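Local coordinates for spindle assembly abnormal protein 6 (Caenorhabditis elegans, PDB 4G79) that builds the central scaffold of the centriole, its globular N-terminal domain linking coiled-coil homodimers so that ninefold symmetry is imparted, at residues F10-A16 with K33-K39; E50-E56 with S68-E74. All coordinates share one frame; numbering follows the deposited sequence.

Contact 1: residues F10-A16 with K33-K39; sequences FDQTLIA and KTKVKLK
The carbonyl oxygen of Leu38 is gripped from several sides: Gln12 N donates a hydrogen bond to Leu38 O at 3.1 Å, lying in the carbonyl plane, Asp11 CA makes a CA-H...O contact with it, and the Phe10 ring brings its edge up, CD1 reaching Leu38 O at 3.5 Å. Gln12 O receives Leu38 N in return, and the same paired exchange recurs between Leu14 and Val36 and between Ala16 and Thr34. On the face of Asp11, Thr13 and Lys37, a salt bridge joins Lys37 NZ to Asp11 OD1 at 2.9 Å. Bends at chi3 (-82°) and chi4 (-64°) curl the lysine chain round Asp11 OD1, and NZ meets this oxygen on its syn side, 35° out of the carboxylate plane. Lys39 lies alongside the same aspartate, its CE 3.6 Å from Asp11 OD2. The other face is mainly apolar: Leu38 CD2 touches both Phe10 CE1 (3.9 Å) and Leu14 CD1 (4.0 Å), which approach it from the same side, and helix 92-102 packs on this cluster, its Leu100 touching both Phe10 and Leu38. Farther along, Ala16 and Val36 pack on strand 106-111. Alternating hydrogen-bonded and non-hydrogen-bonded pairs of this kind are those of an antiparallel beta hairpin, here the N-terminal one of the SAS-6 head domain.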
loop_
_atom_site.group_PDB
_atom_site.type_symbol
_atom_site.label_atom_id
_atom_site.label_comp_id
_atom_site.label_asym_id
_atom_site.label_seq_id
_atom_site.Cartn_x
_atom_site.Cartn_y
_atom_site.Cartn_z
ATOM N N PHE A 10 -9.628 4.331 22.455
ATOM C CA PHE A 10 -10.550 3.564 21.641
ATOM C C PHE A 10 -10.782 2.228 22.303
ATOM O O PHE A 10 -9.833 1.610 22.786
ATOM C CB PHE A 10 -9.945 3.381 20.226
ATOM C CG PHE A 10 -10.791 2.616 19.219
ATOM C CD1 PHE A 10 -10.708 1.234 19.125
ATOM C CD2 PHE A 10 -11.569 3.290 18.286
ATOM C CE1 PHE A 10 -11.465 0.525 18.179
ATOM C CE2 PHE A 10 -12.290 2.586 17.299
ATOM C CZ PHE A 10 -12.235 1.206 17.258
ATOM N N ASP A 11 -12.044 1.785 22.325
ATOM C CA ASP A 11 -12.439 0.483 22.869
ATOM C C ASP A 11 -13.691 0.033 22.158
ATOM O O ASP A 11 -14.784 0.452 22.519
ATOM C CB ASP A 11 -12.657 0.549 24.389
ATOM C CG ASP A 11 -12.829 -0.799 25.072
ATOM O OD1 ASP A 11 -13.131 -1.789 24.371
ATOM O OD2 ASP A 11 -12.626 -0.867 26.296
ATOM N N GLN A 12 -13.537 -0.779 21.110
ATOM C CA GLN A 12 -14.698 -1.255 20.367
ATOM C C GLN A 12 -14.569 -2.696 19.977
ATOM O O GLN A 12 -13.466 -3.171 19.737
ATOM C CB GLN A 12 -14.881 -0.442 19.069
ATOM C CG GLN A 12 -15.009 1.079 19.235
ATOM C CD GLN A 12 -16.366 1.531 19.680
ATOM O OE1 GLN A 12 -17.372 0.825 19.530
ATOM N NE2 GLN A 12 -16.421 2.745 20.211
ATOM N N THR A 13 -15.716 -3.372 19.832
ATOM C CA THR A 13 -15.789 -4.699 19.273
ATOM C C THR A 13 -15.913 -4.500 17.767
ATOM O O THR A 13 -16.782 -3.751 17.304
ATOM C CB THR A 13 -16.948 -5.498 19.880
ATOM O OG1 THR A 13 -16.695 -5.669 21.279
ATOM C CG2 THR A 13 -17.106 -6.847 19.210
ATOM N N LEU A 14 -15.034 -5.138 17.008
ATOM C CA LEU A 14 -15.032 -5.023 15.565
ATOM C C LEU A 14 -15.078 -6.393 14.945
ATOM O O LEU A 14 -14.728 -7.362 15.620
ATOM C CB LEU A 14 -13.737 -4.307 15.108
ATOM C CG LEU A 14 -13.474 -2.875 15.636
ATOM C CD1 LEU A 14 -12.042 -2.444 15.354
ATOM C CD2 LEU A 14 -14.483 -1.878 15.060
ATOM N N ILE A 15 -15.458 -6.474 13.655
ATOM C CA ILE A 15 -15.445 -7.726 12.908
ATOM C C ILE A 15 -14.100 -7.816 12.233
ATOM O O ILE A 15 -13.699 -6.870 11.569
ATOM C CB ILE A 15 -16.622 -7.856 11.869
ATOM C CG1 ILE A 15 -18.038 -7.592 12.459
ATOM C CG2 ILE A 15 -16.558 -9.159 11.073
ATOM C CD1 ILE A 15 -18.395 -8.181 13.756
ATOM N N ALA A 16 -13.407 -8.936 12.376
ATOM C CA ALA A 16 -12.117 -9.182 11.738
ATOM C C ALA A 16 -12.082 -10.508 11.012
ATOM O O ALA A 16 -12.836 -11.427 11.360
ATOM C CB ALA A 16 -11.020 -9.170 12.781
ATOM N N LYS A 33 -14.560 -15.191 10.007
ATOM C CA LYS A 33 -14.859 -13.839 10.497
ATOM C C LYS A 33 -15.090 -13.999 11.982
ATOM O O LYS A 33 -15.684 -15.004 12.402
ATOM C CB LYS A 33 -16.101 -13.237 9.810
ATOM C CG LYS A 33 -15.976 -13.043 8.303
ATOM C CD LYS A 33 -15.235 -11.765 7.981
ATOM C CE LYS A 33 -15.167 -11.492 6.495
ATOM N NZ LYS A 33 -16.440 -10.923 5.988
ATOM N N THR A 34 -14.589 -13.069 12.781
ATOM C CA THR A 34 -14.749 -13.129 14.238
ATOM C C THR A 34 -14.868 -11.725 14.817
ATOM O O THR A 34 -14.246 -10.788 14.301
ATOM C CB THR A 34 -13.566 -13.889 14.908
ATOM O OG1 THR A 34 -13.786 -13.923 16.333
ATOM C CG2 THR A 34 -12.186 -13.231 14.644
ATOM N N LYS A 35 -15.686 -11.579 15.857
ATOM C CA LYS A 35 -15.739 -10.330 16.602
ATOM C C LYS A 35 -14.488 -10.298 17.469
ATOM O O LYS A 35 -14.136 -11.304 18.098
ATOM C CB LYS A 35 -17.008 -10.212 17.460
ATOM C CG LYS A 35 -18.297 -10.071 16.663
ATOM C CD LYS A 35 -19.521 -9.997 17.576
ATOM C CE LYS A 35 -20.824 -10.195 16.828
ATOM N NZ LYS A 35 -21.075 -11.626 16.494
ATOM N N VAL A 36 -13.813 -9.160 17.490
ATOM C CA VAL A 36 -12.584 -8.960 18.278
ATOM C C VAL A 36 -12.703 -7.637 19.025
ATOM O O VAL A 36 -13.247 -6.678 18.482
ATOM C CB VAL A 36 -11.306 -8.998 17.378
ATOM C CG1 VAL A 36 -10.051 -8.553 18.126
ATOM C CG2 VAL A 36 -11.084 -10.371 16.776
ATOM N N LYS A 37 -12.202 -7.576 20.265
ATOM C CA LYS A 37 -12.225 -6.298 20.976
ATOM C C LYS A 37 -10.866 -5.655 20.770
ATOM O O LYS A 37 -9.840 -6.257 21.085
ATOM C CB LYS A 37 -12.574 -6.434 22.470
ATOM C CG LYS A 37 -12.550 -5.089 23.233
ATOM C CD LYS A 37 -13.225 -5.182 24.608
ATOM C CE LYS A 37 -14.741 -5.067 24.572
ATOM N NZ LYS A 37 -15.208 -3.735 24.082
ATOM N N LEU A 38 -10.869 -4.441 20.224
ATOM C CA LEU A 38 -9.644 -3.681 20.002
ATOM C C LEU A 38 -9.637 -2.500 20.935
ATOM O O LEU A 38 -10.604 -1.739 20.984
ATOM C CB LEU A 38 -9.535 -3.201 18.543
ATOM C CG LEU A 38 -8.377 -2.174 18.246
ATOM C CD1 LEU A 38 -6.995 -2.800 18.515
ATOM C CD2 LEU A 38 -8.458 -1.649 16.827
ATOM N N LYS A 39 -8.549 -2.355 21.670
ATOM C CA LYS A 39 -8.331 -1.215 22.568
ATOM C C LYS A 39 -7.082 -0.499 22.152
ATOM O O LYS A 39 -6.046 -1.142 21.930
ATOM C CB LYS A 39 -8.197 -1.648 24.037
ATOM C CG LYS A 39 -9.383 -2.420 24.584
ATOM C CD LYS A 39 -9.109 -2.806 26.062
ATOM C CE LYS A 39 -10.252 -3.537 26.711
ATOM N NZ LYS A 39 -9.896 -3.997 28.087
#

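Contact 2: residues E50-E56 with S68-E74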
loop_
_atom_site.group_PDB
_atom_site.type_symbol
_atom_site.label_atom_id
_atom_site.label_comp_id
_atom_site.label_asym_id
_atom_site.label_seq_id
_atom_site.Cartn_x
_atom_site.Cartn_y
_atom_site.Cartn_z
ATOM N N GLU A 50 8.575 8.271 28.427
ATOM C CA GLU A 50 8.118 8.716 27.116
ATOM C C GLU A 50 6.713 8.165 26.775
ATOM O O GLU A 50 6.276 7.129 27.302
ATOM C CB GLU A 50 9.145 8.351 26.022
ATOM C CG GLU A 50 8.964 6.954 25.437
ATOM C CD GLU A 50 10.033 6.540 24.444
ATOM O OE1 GLU A 50 10.054 7.098 23.321
ATOM O OE2 GLU A 50 10.838 5.644 24.792
ATOM N N LYS A 51 6.022 8.864 25.861
ATOM C CA LYS A 51 4.679 8.464 25.437
ATOM C C LYS A 51 4.754 7.223 24.575
ATOM O O LYS A 51 5.572 7.132 23.645
ATOM C CB LYS A 51 3.976 9.607 24.684
ATOM C CG LYS A 51 2.609 9.200 24.110
ATOM C CD LYS A 51 2.012 10.356 23.320
ATOM C CE LYS A 51 0.706 9.948 22.701
ATOM N NZ LYS A 51 0.204 11.002 21.773
ATOM N N GLU A 52 3.875 6.272 24.904
ATOM C CA GLU A 52 3.701 5.011 24.219
ATOM C C GLU A 52 2.286 4.884 23.799
ATOM O O GLU A 52 1.419 5.274 24.572
ATOM C CB GLU A 52 3.987 3.853 25.197
ATOM C CG GLU A 52 5.439 3.493 25.326
ATOM C CD GLU A 52 5.715 2.425 26.359
ATOM O OE1 GLU A 52 4.861 2.180 27.245
ATOM O OE2 GLU A 52 6.818 1.842 26.291
ATOM N N LEU A 53 2.024 4.306 22.622
ATOM C CA LEU A 53 0.656 3.924 22.253
ATOM C C LEU A 53 0.568 2.462 22.547
ATOM O O LEU A 53 1.571 1.784 22.345
ATOM C CB LEU A 53 0.325 4.186 20.782
ATOM C CG LEU A 53 0.249 5.638 20.341
ATOM C CD1 LEU A 53 -0.068 5.689 18.845
ATOM C CD2 LEU A 53 -0.834 6.394 21.133
ATOM N N LYS A 54 -0.571 1.953 23.041
ATOM C CA LYS A 54 -0.688 0.521 23.319
ATOM C C LYS A 54 -1.852 -0.034 22.517
ATOM O O LYS A 54 -2.914 0.558 22.542
ATOM C CB LYS A 54 -0.873 0.267 24.828
ATOM C CG LYS A 54 -0.949 -1.211 25.196
ATOM C CD LYS A 54 -0.632 -1.386 26.643
ATOM C CE LYS A 54 -0.812 -2.839 27.047
ATOM N NZ LYS A 54 0.420 -3.625 26.773
ATOM N N PHE A 55 -1.642 -1.142 21.770
ATOM C CA PHE A 55 -2.703 -1.796 20.985
ATOM C C PHE A 55 -2.994 -3.105 21.630
ATOM O O PHE A 55 -2.049 -3.823 21.963
ATOM C CB PHE A 55 -2.286 -1.997 19.517
ATOM C CG PHE A 55 -2.223 -0.717 18.735
ATOM C CD1 PHE A 55 -1.106 0.107 18.808
ATOM C CD2 PHE A 55 -3.275 -0.342 17.901
ATOM C CE1 PHE A 55 -1.053 1.298 18.077
ATOM C CE2 PHE A 55 -3.212 0.847 17.171
ATOM C CZ PHE A 55 -2.112 1.663 17.282
ATOM N N GLU A 56 -4.270 -3.410 21.881
ATOM C CA GLU A 56 -4.623 -4.660 22.569
ATOM C C GLU A 56 -5.782 -5.308 21.895
ATOM O O GLU A 56 -6.781 -4.641 21.591
ATOM C CB GLU A 56 -4.978 -4.438 24.051
ATOM C CG GLU A 56 -3.859 -3.917 24.954
ATOM C CD GLU A 56 -4.346 -3.506 26.331
ATOM O OE1 GLU A 56 -4.748 -2.330 26.490
ATOM O OE2 GLU A 56 -4.360 -4.367 27.242
ATOM N N SER A 68 -0.843 -7.884 22.630
ATOM C CA SER A 68 -0.622 -6.446 22.691
ATOM C C SER A 68 0.752 -6.060 22.179
ATOM O O SER A 68 1.657 -6.887 22.063
ATOM C CB SER A 68 -0.802 -5.921 24.115
ATOM O OG SER A 68 0.251 -6.300 24.985
ATOM N N GLU A 69 0.897 -4.782 21.889
ATOM C CA GLU A 69 2.172 -4.192 21.524
ATOM C C GLU A 69 2.118 -2.725 21.866
ATOM O O GLU A 69 1.053 -2.086 21.807
ATOM C CB GLU A 69 2.545 -4.409 20.038
ATOM C CG GLU A 69 3.885 -3.806 19.594
ATOM C CD GLU A 69 5.118 -4.298 20.332
ATOM O OE1 GLU A 69 6.009 -4.876 19.670
ATOM O OE2 GLU A 69 5.200 -4.109 21.568
ATOM N N THR A 70 3.270 -2.205 22.245
ATOM C CA THR A 70 3.394 -0.801 22.593
ATOM C C THR A 70 4.239 -0.138 21.487
ATOM O O THR A 70 5.177 -0.750 20.976
ATOM C CB THR A 70 3.917 -0.693 24.054
ATOM O OG1 THR A 70 3.613 0.574 24.627
ATOM C CG2 THR A 70 5.385 -1.054 24.213
ATOM N N LEU A 71 3.878 1.081 21.103
ATOM C CA LEU A 71 4.575 1.844 20.072
ATOM C C LEU A 71 5.057 3.143 20.631
ATOM O O LEU A 71 4.221 3.967 20.982
ATOM C CB LEU A 71 3.600 2.164 18.937
ATOM C CG LEU A 71 3.631 1.390 17.629
ATOM C CD1 LEU A 71 2.709 2.086 16.617
ATOM C CD2 LEU A 71 5.006 1.393 16.999
ATOM N N ASN A 72 6.353 3.381 20.625
ATOM C CA ASN A 72 6.892 4.690 21.033
ATOM C C ASN A 72 7.172 5.509 19.751
ATOM O O ASN A 72 6.910 5.020 18.648
ATOM C CB ASN A 72 8.124 4.538 21.954
ATOM C CG ASN A 72 9.320 3.844 21.343
ATOM O OD1 ASN A 72 9.430 3.650 20.129
ATOM N ND2 ASN A 72 10.288 3.514 22.168
ATOM N N ASN A 73 7.664 6.773 19.876
ATOM C CA ASN A 73 7.908 7.593 18.709
ATOM C C ASN A 73 8.920 6.955 17.747
ATOM O O ASN A 73 8.728 7.020 16.530
ATOM C CB ASN A 73 8.374 8.984 19.127
ATOM C CG ASN A 73 8.550 9.926 17.949
ATOM O OD1 ASN A 73 7.682 10.039 17.083
ATOM N ND2 ASN A 73 9.689 10.570 17.870
ATOM N N GLU A 74 10.001 6.377 18.284
ATOM C CA GLU A 74 11.077 5.765 17.491
ATOM C C GLU A 74 10.575 4.543 16.695
ATOM O O GLU A 74 10.904 4.415 15.508
ATOM C CB GLU A 74 12.260 5.365 18.396
ATOM C CG GLU A 74 12.964 6.563 19.023
ATOM C CD GLU A 74 12.288 7.228 20.212
ATOM O OE1 GLU A 74 11.324 6.649 20.774
ATOM O OE2 GLU A 74 12.738 8.337 20.587
HETATM O O HOH W 1 7.633 8.356 22.407
HETATM O O HOH W 2 -0.320 -6.188 27.533
#
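The Phe55 ring turns its edge to Glu69 O, which lies near the ring plane, while Leu71 CD1 approaches obliquely, 4.1 Å from Phe55 CE1. Ile40, Leu138 of strand 132-140 and Phe92 of helix 92-102 also pack against the ring. The carboxylate of Glu50 and the amide of Asn72 are turned 32° apart, and Asn72 ND2 gives Glu50 OE2 only a weak hydrogen bond at 3.4 Å. Between these groups the strands pair antiparallel through Leu53 with Leu71 and Phe55 with Glu69; the shortest bond runs from Leu71 N to Leu53 O at 2.7 Å. In one of its two conformers Thr70 may add a weak bond from OG1 to Leu53 O. The neighbouring Glu52 carboxylate is held by Asn45 and Gln43. A water spans Lys54 NZ and Ser68 OG, accepting from the lysine nitrogen. Where the strand gives way to helix 73-83, Asn72 is the N-cap, with OD1 accepting from Lys75 N. A second water donates to Glu50 OE1 and Lys51 O and accepts from Asn73 N. Glu50 OE1 also comes within 2.9 Å of Glu74 OE1, two acceptors with their carboxylate planes 73° apart. Such a close approach of acidic groups beside a helix N-terminus could raise the proton affinity of one carboxylate, although the helix end would probably offset part of that effect.

Both contacts are antiparallel hairpins of one sheet, and the first is complete in the sequence before the second begins. Their centres lie 19 Å apart and flank the middle of the domain, yet strands 29-44 and 51-58 are neighbours, and Lys39 O probably accepts a hydrogen bond from Glu56 N where the two meet. Each is partly buried, with a mainly apolar face that helix 92-102 reaches and a more polar face on the other side. The polar chemistry differs: contact 1 has one direct salt bridge, with a second lysine lying near the same aspartate, whereas between its side chains contact 2 has water bridges and weak bonds, on top of the same kind of backbone ladder, and passes from strand into helix at a capped turn.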